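Local structure of farnesyl pyrophosphate synthase (Pseudomonas aeruginosa, 3ZOU) at residues Q98-T101 against H102-F105; A149-A152 against G153-G157; R285-A288 against R289-V292. The protein catalyses the condensation of geranyl diphosphate with isopentenyl diphosphate that yields farnesyl diphosphate, a precursor of many isoprenoids. All coordinates share one frame; numbering follows the deposited sequence.

In the fold
The chain is mainly helical, as expected of the terpenoid synthase fold, and the three contacts follow one another along it in numerical order. Contact 1 leads from the small antiparallel pair 94-95/98-99 into the short helix 101-104, and contact 2 joins helix 135-149 to helix 154-163. Both fall within the polyprenyl synthetase region, their centres about 25 Å apart. Contact 2 supplies Val155 to the geranyl diphosphate pocket, whereas contact 1 lies beyond the magnesium-binding Asp84 and Asp90 in sequence. Contact 3, in the C-terminal helix 282-293, is on the opposite side of the chain's centre from contact 2, about 26 Å away between centres, and lines a separate pocket that holds a benzoxazolone fragment, 6H6.

Contact 1. Residues Q98-T101 against H102-F105; sequences QPTT and HRAF
Thr100 and Thr101 meet His102 to Phe105 in the single helical turn that follows the small antiparallel strand pair 94-95/98-99. Thr100 sits at the N-cap position, but its part in the turn is played by its carbonyl: Thr100 O receives Ala104 N at 2.9 Å in an almost straight bond (N-H...O 175°), and Arg103 N adds a weak one. One residue on, Phe105 N bonds to Thr101 O at 2.9 Å. The side chain of Thr100 turns elsewhere. With chi1 at 52°, OG1 lies between the backbone N and the carbonyl carbon and comes over one face of the His102 imidazole, 3.1 Å from His102 CE1, the two side chains running side by side in the same direction. Thr100 OG1 is hydrogen-bonded to Asp92 O and weakly to Asp93 O, which would restrain its rotation. Arg103 CG also passes near, 3.6 Å from Thr100 OG1, and the guanidinium beyond it forms a salt bridge with Asp93. On the other flank Thr101 O meets the edge of the Phe105 ring, 3.7 Å from Phe105 CD1, while Thr101 CG2 approaches Phe105 CD1 at 4.1 Å; Thr101 OG1 bonds to Ser39 OG on helix 30-40. Consecutive i to i+4 backbone bonds of this kind mark a short alpha-helical turn, here linking the strand pair to the segment before helix 107-126.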
ATOM      1  N   GLN A  98      -2.015 -19.002 -17.879  1.00 22.57           N
ATOM      2  CA  GLN A  98      -3.052 -18.086 -18.269  1.00 22.50           C
ATOM      3  C   GLN A  98      -2.464 -16.691 -18.550  1.00 16.37           C
ATOM      4  O   GLN A  98      -1.414 -16.362 -17.996  1.00 18.25           O
ATOM      5  CB  GLN A  98      -4.125 -17.976 -17.166  1.00 26.72           C
ATOM      6  CG  GLN A  98      -4.850 -19.291 -16.910  1.00 32.31           C
ATOM      7  CD  GLN A  98      -5.773 -19.654 -18.040  1.00 36.01           C
ATOM      8  OE1 GLN A  98      -6.523 -18.822 -18.533  1.00 41.28           O
ATOM      9  NE2 GLN A  98      -5.734 -20.924 -18.453  1.00 42.83           N
ATOM     10  N   PRO A  99      -3.139 -15.870 -19.390  1.00 16.44           N
ATOM     11  CA  PRO A  99      -2.543 -14.575 -19.703  1.00 14.02           C
ATOM     12  C   PRO A  99      -2.386 -13.731 -18.430  1.00 12.68           C
ATOM     13  O   PRO A  99      -3.242 -13.733 -17.540  1.00 13.98           O
ATOM     14  CB  PRO A  99      -3.578 -13.896 -20.563  1.00 14.60           C
ATOM     15  CG  PRO A  99      -4.204 -15.067 -21.340  1.00 16.26           C
ATOM     16  CD  PRO A  99      -4.260 -16.166 -20.302  1.00 17.60           C
ATOM     17  N   THR A 100      -1.236 -13.085 -18.375  1.00 12.24           N
ATOM     18  CA  THR A 100      -0.966 -12.107 -17.263  1.00 11.66           C
ATOM     19  C   THR A 100      -1.906 -10.910 -17.385  1.00 12.20           C
ATOM     20  O   THR A 100      -2.540 -10.635 -18.406  1.00 11.21           O
ATOM     21  CB  THR A 100       0.504 -11.719 -17.274  1.00 11.90           C
ATOM     22  OG1 THR A 100       0.853 -11.298 -18.571  1.00 14.48           O
ATOM     23  CG2 THR A 100       1.353 -12.847 -16.831  1.00 11.89           C
ATOM     24  N   THR A 101      -2.050 -10.175 -16.272  1.00 11.59           N
ATOM     25  CA  THR A 101      -3.025  -9.110 -16.262  1.00 11.04           C
ATOM     26  C   THR A 101      -2.741  -8.040 -17.286  1.00 10.28           C
ATOM     27  O   THR A 101      -3.691  -7.509 -17.861  1.00 11.24           O
ATOM     28  CB  THR A 101      -3.068  -8.510 -14.824  1.00 10.93           C
ATOM     29  OG1 THR A 101      -3.382  -9.587 -13.910  1.00 10.88           O
ATOM     30  CG2 THR A 101      -4.139  -7.431 -14.687  1.00 11.51           C
ATOM     31  N   HIS A 102      -1.461  -7.769 -17.571  1.00 11.03           N
ATOM     32  CA  HIS A 102      -1.147  -6.714 -18.516  1.00 10.64           C
ATOM     33  C   HIS A 102      -1.508  -7.132 -19.993  1.00 11.91           C
ATOM     34  O   HIS A 102      -1.602  -6.294 -20.864  1.00 14.43           O
ATOM     35  CB  HIS A 102       0.262  -6.171 -18.401  1.00 11.05           C
ATOM     36  CG  HIS A 102       1.337  -7.165 -18.654  1.00 12.81           C
ATOM     37  ND1 HIS A 102       1.766  -8.060 -17.714  1.00 14.25           N
ATOM     38  CD2 HIS A 102       2.071  -7.397 -19.773  1.00 13.22           C
ATOM     39  CE1 HIS A 102       2.724  -8.823 -18.241  1.00 14.46           C
ATOM     40  NE2 HIS A 102       2.919  -8.434 -19.492  1.00 14.43           N
ATOM     41  N   ARG A 103      -1.554  -8.417 -20.215  1.00 11.54           N
ATOM     42  CA  ARG A 103      -1.995  -8.983 -21.499  1.00 11.73           C
ATOM     43  C   ARG A 103      -3.481  -9.088 -21.611  1.00 12.88           C
ATOM     44  O   ARG A 103      -4.026  -8.800 -22.691  1.00 13.08           O
ATOM     45  CB  ARG A 103      -1.346 -10.352 -21.721  1.00 11.38           C
ATOM     46  CG  ARG A 103       0.159 -10.333 -21.927  1.00 13.07           C
ATOM     47  CD  ARG A 103       0.568  -9.410 -23.016  1.00 16.16           C
ATOM     48  NE  ARG A 103       1.961  -9.649 -23.408  1.00 17.24           N
ATOM     49  CZ  ARG A 103       2.827  -8.732 -23.820  1.00 17.99           C
ATOM     50  NH1 ARG A 103       2.486  -7.464 -23.921  1.00 19.25           N
ATOM     51  NH2 ARG A 103       4.036  -9.126 -24.210  1.00 21.97           N
ATOM     52  N   ALA A 104      -4.171  -9.588 -20.590  1.00 12.91           N
ATOM     53  CA  ALA A 104      -5.606  -9.648 -20.551  1.00 13.31           C
ATOM     54  C   ALA A 104      -6.306  -8.261 -20.621  1.00 13.51           C
ATOM     55  O   ALA A 104      -7.412  -8.109 -21.194  1.00 12.82           O
ATOM     56  CB  ALA A 104      -6.079 -10.420 -19.329  1.00 15.19           C
ATOM     57  N   PHE A 105      -5.672  -7.268 -20.013  1.00 12.93           N
ATOM     58  CA  PHE A 105      -6.188  -5.936 -19.991  1.00 13.44           C
ATOM     59  C   PHE A 105      -5.198  -5.081 -20.709  1.00 14.56           C
ATOM     60  O   PHE A 105      -5.187  -5.061 -21.941  1.00 17.35           O
ATOM     61  CB  PHE A 105      -6.506  -5.496 -18.511  1.00 12.80           C
ATOM     62  CG  PHE A 105      -7.603  -6.262 -17.877  1.00 11.86           C
ATOM     63  CD1 PHE A 105      -7.301  -7.446 -17.314  1.00 11.93           C
ATOM     64  CD2 PHE A 105      -8.941  -5.823 -17.867  1.00 12.11           C
ATOM     65  CE1 PHE A 105      -8.284  -8.243 -16.787  1.00 12.67           C
ATOM     66  CE2 PHE A 105      -9.941  -6.584 -17.265  1.00 13.36           C
ATOM     67  CZ  PHE A 105      -9.597  -7.822 -16.752  1.00 12.54           C
TER

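Contact 2. Residues A149-A152 against G153-G157; sequences AGSA and GMVGG
The two methyl groups of Val155 part over the backbone of 149-151: CG2 reaches Ala149, 3.3 Å from Ala149 O, while CG1 points to the hydroxyl of Ser151, with Val155 CG1 and Ser151 OG 3.8 Å apart. This split follows from chi1 of 164°, which sets CG1 opposite the backbone N. Met154 approaches the same carbonyl. The backbone places Met154 CB 3.7 Å from Ala149 O, and the bend at chi3 (77°) brings the terminal CE back to the same distance from that oxygen; Met154 also packs on Ile76, Tyr79 and Ser80 of helix 67-85. Val155 CB lies 3.4 Å from Gly150 O, which closes a type I turn by accepting Gly153 N at 2.9 Å and takes weak bonds from Val155 N and Gly156 N. Val155 N is shared, also weakly, with Ala149 O. Gly156, without a side chain, lets Ser151 O come within 3.1 Å of Gly156 CA. Ser151 packs on Met36 and Val155 on Leu112, both of the second subunit, and Val155 touches geranyl diphosphate. Ser151 OG is buried with no polar partner in the model, which implies that backbone bonds and apolar packing, not that hydroxyl, hold the turn.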
ATOM      1  N   ALA A 149       5.839  -5.965   3.642  1.00  8.80           N
ATOM      2  CA  ALA A 149       5.475  -5.782   2.218  1.00  8.80           C
ATOM      3  C   ALA A 149       6.401  -4.744   1.570  1.00  8.29           C
ATOM      4  O   ALA A 149       6.506  -4.770   0.322  1.00  9.02           O
ATOM      5  CB  ALA A 149       4.079  -5.319   2.069  1.00 10.32           C
ATOM      6  N   GLY A 150       7.011  -3.878   2.379  1.00  9.18           N
ATOM      7  CA  GLY A 150       7.668  -2.690   1.863  1.00  8.75           C
ATOM      8  C   GLY A 150       9.121  -2.874   1.490  1.00  7.41           C
ATOM      9  O   GLY A 150       9.612  -3.993   1.194  1.00  8.51           O
ATOM     10  N   SER A 151       9.829  -1.732   1.374  1.00  8.95           N
ATOM     11  CA  SER A 151      11.165  -1.737   0.895  1.00  9.54           C
ATOM     12  C   SER A 151      12.215  -2.429   1.745  1.00  9.82           C
ATOM     13  O   SER A 151      13.313  -2.711   1.256  1.00  9.96           O
ATOM     14  CB  SER A 151      11.584  -0.294   0.549  1.00  9.31           C
ATOM     15  OG  SER A 151      10.771   0.200  -0.544  1.00 10.47           O
ATOM     16  N   ALA A 152      11.858  -2.681   3.000  1.00 10.56           N
ATOM     17  CA  ALA A 152      12.698  -3.442   3.903  1.00 11.19           C
ATOM     18  C   ALA A 152      12.321  -4.913   3.959  1.00 11.30           C
ATOM     19  O   ALA A 152      12.980  -5.681   4.676  1.00 13.45           O
ATOM     20  CB  ALA A 152      12.663  -2.856   5.307  1.00 11.44           C
ATOM     21  N   GLY A 153      11.347  -5.298   3.180  1.00  9.40           N
ATOM     22  CA  GLY A 153      10.814  -6.672   3.105  1.00  9.56           C
ATOM     23  C   GLY A 153      10.713  -7.111   1.631  1.00  9.00           C
ATOM     24  O   GLY A 153      11.704  -7.077   0.861  1.00  8.45           O
ATOM     25  N   MET A 154       9.498  -7.427   1.202  1.00  8.03           N
ATOM     26  CA  MET A 154       9.213  -7.973  -0.077  1.00  7.97           C
ATOM     27  C   MET A 154       9.742  -7.117  -1.265  1.00  8.44           C
ATOM     28  O   MET A 154      10.379  -7.636  -2.152  1.00  9.55           O
ATOM     29  CB  MET A 154       7.714  -8.216  -0.210  1.00  8.53           C
ATOM     30  CG  MET A 154       7.235  -8.826  -1.503  1.00  8.50           C
ATOM     31  SD  MET A 154       5.452  -8.916  -1.659  1.00 10.94           S
ATOM     32  CE  MET A 154       5.127  -7.192  -2.053  1.00 10.57           C
ATOM     33  N   VAL A 155       9.420  -5.836  -1.246  1.00  7.97           N
ATOM     34  CA  VAL A 155       9.848  -4.965  -2.321  1.00  8.79           C
ATOM     35  C   VAL A 155      11.354  -4.860  -2.336  1.00  8.72           C
ATOM     36  O   VAL A 155      11.971  -4.943  -3.380  1.00  8.99           O
ATOM     37  CB  VAL A 155       9.173  -3.576  -2.195  1.00  8.60           C
ATOM     38  CG1 VAL A 155       9.895  -2.527  -3.080  1.00  9.89           C
ATOM     39  CG2 VAL A 155       7.745  -3.652  -2.563  1.00  9.35           C
ATOM     40  N   GLY A 156      11.944  -4.791  -1.147  1.00  8.54           N
ATOM     41  CA  GLY A 156      13.419  -4.883  -0.994  1.00  8.70           C
ATOM     42  C   GLY A 156      13.970  -6.147  -1.627  1.00 10.01           C
ATOM     43  O   GLY A 156      14.933  -6.102  -2.359  1.00  9.31           O
ATOM     44  N   GLY A 157      13.335  -7.276  -1.366  1.00  9.00           N
ATOM     45  CA  GLY A 157      13.811  -8.500  -1.972  1.00  9.32           C
ATOM     46  C   GLY A 157      13.721  -8.524  -3.465  1.00  9.69           C
ATOM     47  O   GLY A 157      14.584  -9.108  -4.127  1.00 11.22           O
TER

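Contact 3. Residues R285-A288 against R289-V292; sequences RQLA and RYIV. With 6H6 (3-(2-oxo-1,3-benzoxazol-3(2H)-yl)propanoic acid), chain G.
Tyr290 and Leu287 contribute one side of the pocket that holds the benzoxazolone fragment 6H6, which Ile3, Ala4, Gln7, Lys45, Val47 and Leu50 complete. The five-membered ring of 6H6 lies over one face of the phenol, roughly parallel to it, with its ring oxygen O2 3.7 Å above the plane and over the centre of the Tyr290 ring; the benzo ring runs out past the CD2/CE2 side. The overlap extends to the hydroxyl end, where Tyr290 OH is 3.2 Å from 6H6 N1. Leu287 also touches the benzo ring, Leu287 CD1 lying 3.9 Å from 6H6 C4, and the same methyl comes obliquely to the phenol, Leu287 CD1 to Tyr290 CD2 measuring 4.4 Å. Tyr290 reaches the ligand because CG stands opposite its backbone N (chi1 169°), carrying the ring out from the helix. Both residues belong to helix 282-293 of the mainly helical prenyltransferase fold; the helix's i to i+4 bonds include Tyr290 N to Gln286 O at 2.9 Å and Ile291 N to Leu287 O at 3.0 Å. Ile291 CD1 packs on Leu287 CG at 4.0 Å, and Ile291 continues onto Ile215 and Ala218 of helix 202-227. Away from the fragment, Arg289 CG lies 3.5 Å from Arg285 O, and the chain extends from there. The Arg285 guanidinium is held by a salt bridge to Asp282 and by the carbonyls of Leu274, Phe277 and Pro278.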
ATOM      1  N   ARG A 285       2.873 -28.332  11.113  1.00 11.36           N
ATOM      2  CA  ARG A 285       3.851 -29.412  10.986  1.00 12.05           C
ATOM      3  C   ARG A 285       3.742 -30.155   9.657  1.00 11.24           C
ATOM      4  O   ARG A 285       4.737 -30.508   8.980  1.00 11.47           O
ATOM      5  CB  ARG A 285       3.701 -30.401  12.161  1.00 12.88           C
ATOM      6  CG  ARG A 285       3.981 -29.793  13.506  1.00 13.63           C
ATOM      7  CD  ARG A 285       3.675 -30.778  14.645  1.00 14.98           C
ATOM      8  NE  ARG A 285       4.049 -30.222  15.935  1.00 15.49           N
ATOM      9  CZ  ARG A 285       3.249 -29.894  16.928  1.00 15.41           C
ATOM     10  NH1 ARG A 285       1.959 -30.147  16.889  1.00 17.11           N
ATOM     11  NH2 ARG A 285       3.764 -29.319  17.980  1.00 16.90           N
ATOM     12  N   GLN A 286       2.502 -30.485   9.297  1.00 10.74           N
ATOM     13  CA  GLN A 286       2.218 -31.182   8.050  1.00 12.26           C
ATOM     14  C   GLN A 286       2.656 -30.394   6.802  1.00 11.42           C
ATOM     15  O   GLN A 286       3.108 -30.954   5.820  1.00 11.19           O
ATOM     16  CB  GLN A 286       0.733 -31.569   7.972  1.00 12.74           C
ATOM     17  CG  GLN A 286       0.363 -32.646   8.965  1.00 16.73           C
ATOM     18  CD  GLN A 286      -1.106 -33.072   8.808  1.00 23.32           C
ATOM     19  OE1 GLN A 286      -1.649 -33.071   7.685  1.00 27.69           O
ATOM     20  NE2 GLN A 286      -1.716 -33.502   9.890  1.00 26.74           N
ATOM     21  N   LEU A 287       2.446 -29.091   6.853  1.00 12.01           N
ATOM     22  CA  LEU A 287       2.913 -28.235   5.780  1.00 11.45           C
ATOM     23  C   LEU A 287       4.428 -28.284   5.643  1.00 11.39           C
ATOM     24  O   LEU A 287       4.898 -28.406   4.543  1.00 12.23           O
ATOM     25  CB  LEU A 287       2.452 -26.774   6.020  1.00 11.89           C
ATOM     26  CG  LEU A 287       2.946 -25.828   4.919  1.00 11.90           C
ATOM     27  CD1 LEU A 287       2.240 -26.085   3.613  1.00 11.92           C
ATOM     28  CD2 LEU A 287       2.634 -24.424   5.419  1.00 11.92           C
ATOM     29  N   ALA A 288       5.130 -28.220   6.730  1.00 11.34           N
ATOM     30  CA  ALA A 288       6.588 -28.342   6.691  1.00 11.27           C
ATOM     31  C   ALA A 288       7.074 -29.600   6.012  1.00 11.71           C
ATOM     32  O   ALA A 288       8.003 -29.567   5.192  1.00 11.90           O
ATOM     33  CB  ALA A 288       7.211 -28.153   8.036  1.00 11.15           C
ATOM     34  N   ARG A 289       6.413 -30.720   6.360  1.00 11.11           N
ATOM     35  CA  ARG A 289       6.762 -31.965   5.666  1.00 11.75           C
ATOM     36  C   ARG A 289       6.378 -31.959   4.225  1.00 11.80           C
ATOM     37  O   ARG A 289       7.141 -32.423   3.335  1.00 13.08           O
ATOM     38  CB  ARG A 289       6.116 -33.121   6.434  1.00 11.65           C
ATOM     39  CG  ARG A 289       6.619 -33.209   7.859  1.00 11.82           C
ATOM     40  CD  ARG A 289       6.280 -34.545   8.524  1.00 13.13           C
ATOM     41  NE  ARG A 289       6.606 -34.504   9.924  1.00 14.22           N
ATOM     42  CZ  ARG A 289       5.712 -34.309  10.892  1.00 16.05           C
ATOM     43  NH1 ARG A 289       4.442 -34.096  10.606  1.00 16.86           N
ATOM     44  NH2 ARG A 289       6.109 -34.306  12.146  1.00 19.90           N
ATOM     45  N   TYR A 290       5.188 -31.490   3.902  1.00 11.64           N
ATOM     46  CA  TYR A 290       4.720 -31.442   2.522  1.00 13.16           C
ATOM     47  C   TYR A 290       5.711 -30.710   1.595  1.00 12.43           C
ATOM     48  O   TYR A 290       5.978 -31.149   0.482  1.00 15.34           O
ATOM     49  CB  TYR A 290       3.366 -30.740   2.437  1.00 13.05           C
ATOM     50  CG  TYR A 290       2.965 -30.426   1.038  1.00 16.44           C
ATOM     51  CD1 TYR A 290       2.395 -31.397   0.213  1.00 19.80           C
ATOM     52  CD2 TYR A 290       3.145 -29.128   0.528  1.00 18.96           C
ATOM     53  CE1 TYR A 290       2.056 -31.113  -1.108  1.00 21.94           C
ATOM     54  CE2 TYR A 290       2.837 -28.861  -0.781  1.00 21.51           C
ATOM     55  CZ  TYR A 290       2.307 -29.872  -1.588  1.00 22.02           C
ATOM     56  OH  TYR A 290       1.958 -29.558  -2.911  1.00 28.89           O
ATOM     57  N   ILE A 291       6.241 -29.594   2.115  1.00 14.08           N
ATOM     58  CA  ILE A 291       7.092 -28.735   1.298  1.00 13.02           C
ATOM     59  C   ILE A 291       8.327 -29.492   0.772  1.00 15.29           C
ATOM     60  O   ILE A 291       8.674 -29.378  -0.397  1.00 17.16           O
ATOM     61  CB  ILE A 291       7.533 -27.490   2.087  1.00 13.81           C
ATOM     62  CG1 ILE A 291       6.371 -26.512   2.253  1.00 14.34           C
ATOM     63  CG2 ILE A 291       8.672 -26.775   1.405  1.00 15.61           C
ATOM     64  CD1 ILE A 291       6.584 -25.532   3.348  1.00 14.19           C
ATOM     65  N   VAL A 292       8.900 -30.332   1.609  1.00 14.74           N
ATOM     66  CA  VAL A 292      10.080 -31.047   1.183  1.00 14.23           C
ATOM     67  C   VAL A 292       9.789 -32.430   0.598  1.00 15.27           C
ATOM     68  O   VAL A 292      10.663 -33.037  -0.014  1.00 16.37           O
ATOM     69  CB  VAL A 292      11.133 -31.133   2.308  1.00 14.03           C
ATOM     70  CG1 VAL A 292      11.498 -29.737   2.751  1.00 16.24           C
ATOM     71  CG2 VAL A 292      10.679 -31.987   3.518  1.00 13.87           C
TER
HETATM   72  O   6H6 G1299      -2.542 -29.947  -5.704  0.90 46.37           O
HETATM   73  N1  6H6 G1299      -1.047 -29.199  -1.884  0.90 27.88           N
HETATM   74  O1  6H6 G1299      -1.644 -31.182  -0.886  0.90 30.44           O
HETATM   75  C2  6H6 G1299      -1.250 -29.999  -0.842  0.90 28.46           C
HETATM   76  O2  6H6 G1299      -0.969 -29.315   0.295  0.90 24.29           O
HETATM   77  C3  6H6 G1299      -0.553 -28.090  -0.067  0.90 21.50           C
HETATM   78  C4  6H6 G1299      -0.137 -27.035   0.720  0.90 20.43           C
HETATM   79  C5  6H6 G1299       0.217 -25.870   0.047  0.90 19.37           C
HETATM   80  C6  6H6 G1299       0.153 -25.796  -1.341  0.90 19.71           C
HETATM   81  C7  6H6 G1299      -0.272 -26.840  -2.135  0.90 22.05           C
HETATM   82  C8  6H6 G1299      -0.614 -28.007  -1.468  0.90 23.68           C
HETATM   83  C9  6H6 G1299      -1.303 -29.567  -3.270  0.90 33.21           C
HETATM   84  C10 6H6 G1299      -2.826 -29.352  -3.423  0.90 36.01           C
HETATM   85  C11 6H6 G1299      -3.284 -29.372  -4.881  0.90 44.71           C
HETATM   86  OXT 6H6 G1299      -4.396 -28.847  -5.125  0.90 50.91           O